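Long-range contact in terminase, small subunit (Thermus phage G20c, PDB 6EJQ), which probably recognises the packaging initiation site on viral DNA as a nine-subunit ring and regulates the ATPase of the large terminase subunit: residues A82-M87 with A116-R121. Numbering follows the deposited sequence.
Sequences AIYQNM and AAMADR
The hydroxyl of Tyr84, whose side chain touches Met118 and Ala119, is hydrogen-bonded to Asp79 of a neighbouring subunit; that subunit's Phe76 also meets the ring edge-to-face and packs on Ala119. Between 82-87 and 116-121 themselves everything is apolar, and Met118 does most of the work. Its CG rests 3.9 Å from Tyr84 CB and sits at the edge of the tyrosine ring, near the ring plane, as the two side chains run past one another in opposite directions. The side chain of Met118 leaves its backbone toward helix 59-95; a chi1 of -178° puts CG anti to the backbone N, beside Tyr84 CB, and the chain then bends at both chi2 and chi3. That double bend carries the terminal methyl round to the isoleucine: Met118 CE stops 4.0 Å from Ile83 CG2, the methyl branch, with the two side chains at roughly a right angle. Met87, one turn on from Ile83, comes in across the base of Met118, its SD 4.2 Å from Met118 CB. Ile83 and Met87 thus touch different parts of one side chain, the tip and the root.

Farther out along the tyrosine, CE1 lies 4.0 Å from Ala119 CB, which approaches the ring obliquely. Ile115 and Ile122 of helix 112-139 touch the tyrosine as well. Pro112 of a further subunit, not the one that supplies Asp79, packs on Ile83, Met87 and Met118, so the buried cluster is shared between chains. The segment axes approach to 10.0 Å, and their directions differ by 161°. This is the packing of an antiparallel helical hairpin, here the pair formed by helices 59-95 and 112-139 in the C-terminal domain of the small terminase, assembled side by side with its copies in the nonameric ring.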
loop_
_atom_site.group_PDB
_atom_site.type_symbol
_atom_site.label_atom_id
_atom_site.label_comp_id
_atom_site.label_asym_id
_atom_site.label_seq_id
_atom_site.Cartn_x
_atom_site.Cartn_y
_atom_site.Cartn_z
ATOM N N ALA B 82 -3.160 -22.618 16.930
ATOM C CA ALA B 82 -4.425 -23.333 17.149
ATOM C C ALA B 82 -5.505 -22.885 16.158
ATOM O O ALA B 82 -6.225 -23.716 15.609
ATOM C CB ALA B 82 -4.921 -23.143 18.581
ATOM N N ILE B 83 -5.606 -21.577 15.932
ATOM C CA ILE B 83 -6.525 -21.047 14.935
ATOM C C ILE B 83 -6.157 -21.557 13.529
ATOM O O ILE B 83 -7.044 -21.961 12.776
ATOM C CB ILE B 83 -6.603 -19.510 14.982
ATOM C CG1 ILE B 83 -7.262 -19.068 16.300
ATOM C CG2 ILE B 83 -7.393 -18.964 13.791
ATOM C CD1 ILE B 83 -7.009 -17.628 16.674
ATOM N N TYR B 84 -4.864 -21.558 13.192
ATOM C CA TYR B 84 -4.395 -22.110 11.919
ATOM C C TYR B 84 -4.896 -23.551 11.729
ATOM O O TYR B 84 -5.405 -23.890 10.658
ATOM C CB TYR B 84 -2.861 -22.045 11.825
ATOM C CG TYR B 84 -2.276 -22.665 10.573
ATOM C CD1 TYR B 84 -2.222 -21.962 9.370
ATOM C CD2 TYR B 84 -1.776 -23.958 10.592
ATOM C CE1 TYR B 84 -1.682 -22.534 8.229
ATOM C CE2 TYR B 84 -1.241 -24.540 9.457
ATOM C CZ TYR B 84 -1.199 -23.834 8.279
ATOM O OH TYR B 84 -0.651 -24.437 7.168
ATOM N N GLN B 85 -4.770 -24.390 12.758
ATOM C CA GLN B 85 -5.222 -25.783 12.650
ATOM C C GLN B 85 -6.729 -25.898 12.404
ATOM O O GLN B 85 -7.153 -26.733 11.613
ATOM C CB GLN B 85 -4.814 -26.624 13.871
ATOM C CG GLN B 85 -3.337 -26.981 13.913
ATOM C CD GLN B 85 -2.884 -27.880 12.762
ATOM O OE1 GLN B 85 -3.496 -28.906 12.487
ATOM N NE2 GLN B 85 -1.800 -27.494 12.095
ATOM N N ASN B 86 -7.532 -25.072 13.071
ATOM C CA ASN B 86 -8.975 -25.059 12.813
ATOM C C ASN B 86 -9.280 -24.668 11.373
ATOM O O ASN B 86 -10.164 -25.247 10.748
ATOM C CB ASN B 86 -9.715 -24.102 13.739
ATOM C CG ASN B 86 -11.218 -24.198 13.570
ATOM O OD1 ASN B 86 -11.911 -23.190 13.410
ATOM N ND2 ASN B 86 -11.728 -25.420 13.580
ATOM N N MET B 87 -8.541 -23.696 10.850
ATOM C CA MET B 87 -8.744 -23.232 9.485
ATOM C C MET B 87 -8.477 -24.332 8.473
ATOM O O MET B 87 -9.279 -24.536 7.574
ATOM C CB MET B 87 -7.866 -22.015 9.195
ATOM C CG MET B 87 -8.292 -20.775 9.953
ATOM S SD MET B 87 -7.013 -19.511 9.943
ATOM C CE MET B 87 -7.268 -18.826 8.311
ATOM N N ALA B 116 -2.833 -19.129 4.128
ATOM C CA ALA B 116 -1.505 -18.625 3.789
ATOM C C ALA B 116 -1.152 -17.402 4.625
ATOM O O ALA B 116 -0.038 -17.294 5.135
ATOM C CB ALA B 116 -1.427 -18.280 2.305
ATOM N N ALA B 117 -2.112 -16.498 4.773
ATOM C CA ALA B 117 -1.900 -15.272 5.533
ATOM C C ALA B 117 -1.611 -15.560 7.003
ATOM O O ALA B 117 -0.758 -14.915 7.606
ATOM C CB ALA B 117 -3.100 -14.330 5.399
ATOM N N MET B 118 -2.314 -16.532 7.564
ATOM C CA MET B 118 -2.119 -16.908 8.958
ATOM C C MET B 118 -0.760 -17.572 9.171
ATOM O O MET B 118 -0.107 -17.316 10.186
ATOM C CB MET B 118 -3.248 -17.821 9.446
ATOM C CG MET B 118 -3.145 -18.216 10.918
ATOM S SD MET B 118 -3.203 -16.791 12.019
ATOM C CE MET B 118 -4.940 -16.387 11.969
ATOM N N ALA B 119 -0.336 -18.424 8.237
ATOM C CA ALA B 119 0.989 -19.053 8.330
ATOM C C ALA B 119 2.075 -17.995 8.345
ATOM O O ALA B 119 3.034 -18.091 9.101
ATOM C CB ALA B 119 1.228 -20.028 7.188
ATOM N N ASP B 120 1.902 -16.980 7.514
ATOM C CA ASP B 120 2.838 -15.865 7.449
ATOM C C ASP B 120 2.919 -15.023 8.739
ATOM O O ASP B 120 4.013 -14.606 9.132
ATOM C CB ASP B 120 2.488 -14.968 6.271
ATOM C CG ASP B 120 3.585 -13.996 5.956
ATOM O OD1 ASP B 120 4.734 -14.432 5.727
ATOM O OD2 ASP B 120 3.292 -12.794 5.955
ATOM N N ARG B 121 1.774 -14.783 9.380
ATOM C CA ARG B 121 1.728 -14.142 10.703
ATOM C C ARG B 121 2.519 -14.944 11.758
ATOM O O ARG B 121 3.229 -14.373 12.591
ATOM C CB ARG B 121 0.289 -14.006 11.183
ATOM C CG ARG B 121 -0.585 -13.059 10.374
ATOM C CD ARG B 121 -0.241 -11.615 10.659
ATOM N NE ARG B 121 -1.358 -10.723 10.382
ATOM C CZ ARG B 121 -1.356 -9.410 10.619
ATOM N NH1 ARG B 121 -0.288 -8.800 11.141
ATOM N NH2 ARG B 121 -2.434 -8.695 10.321
#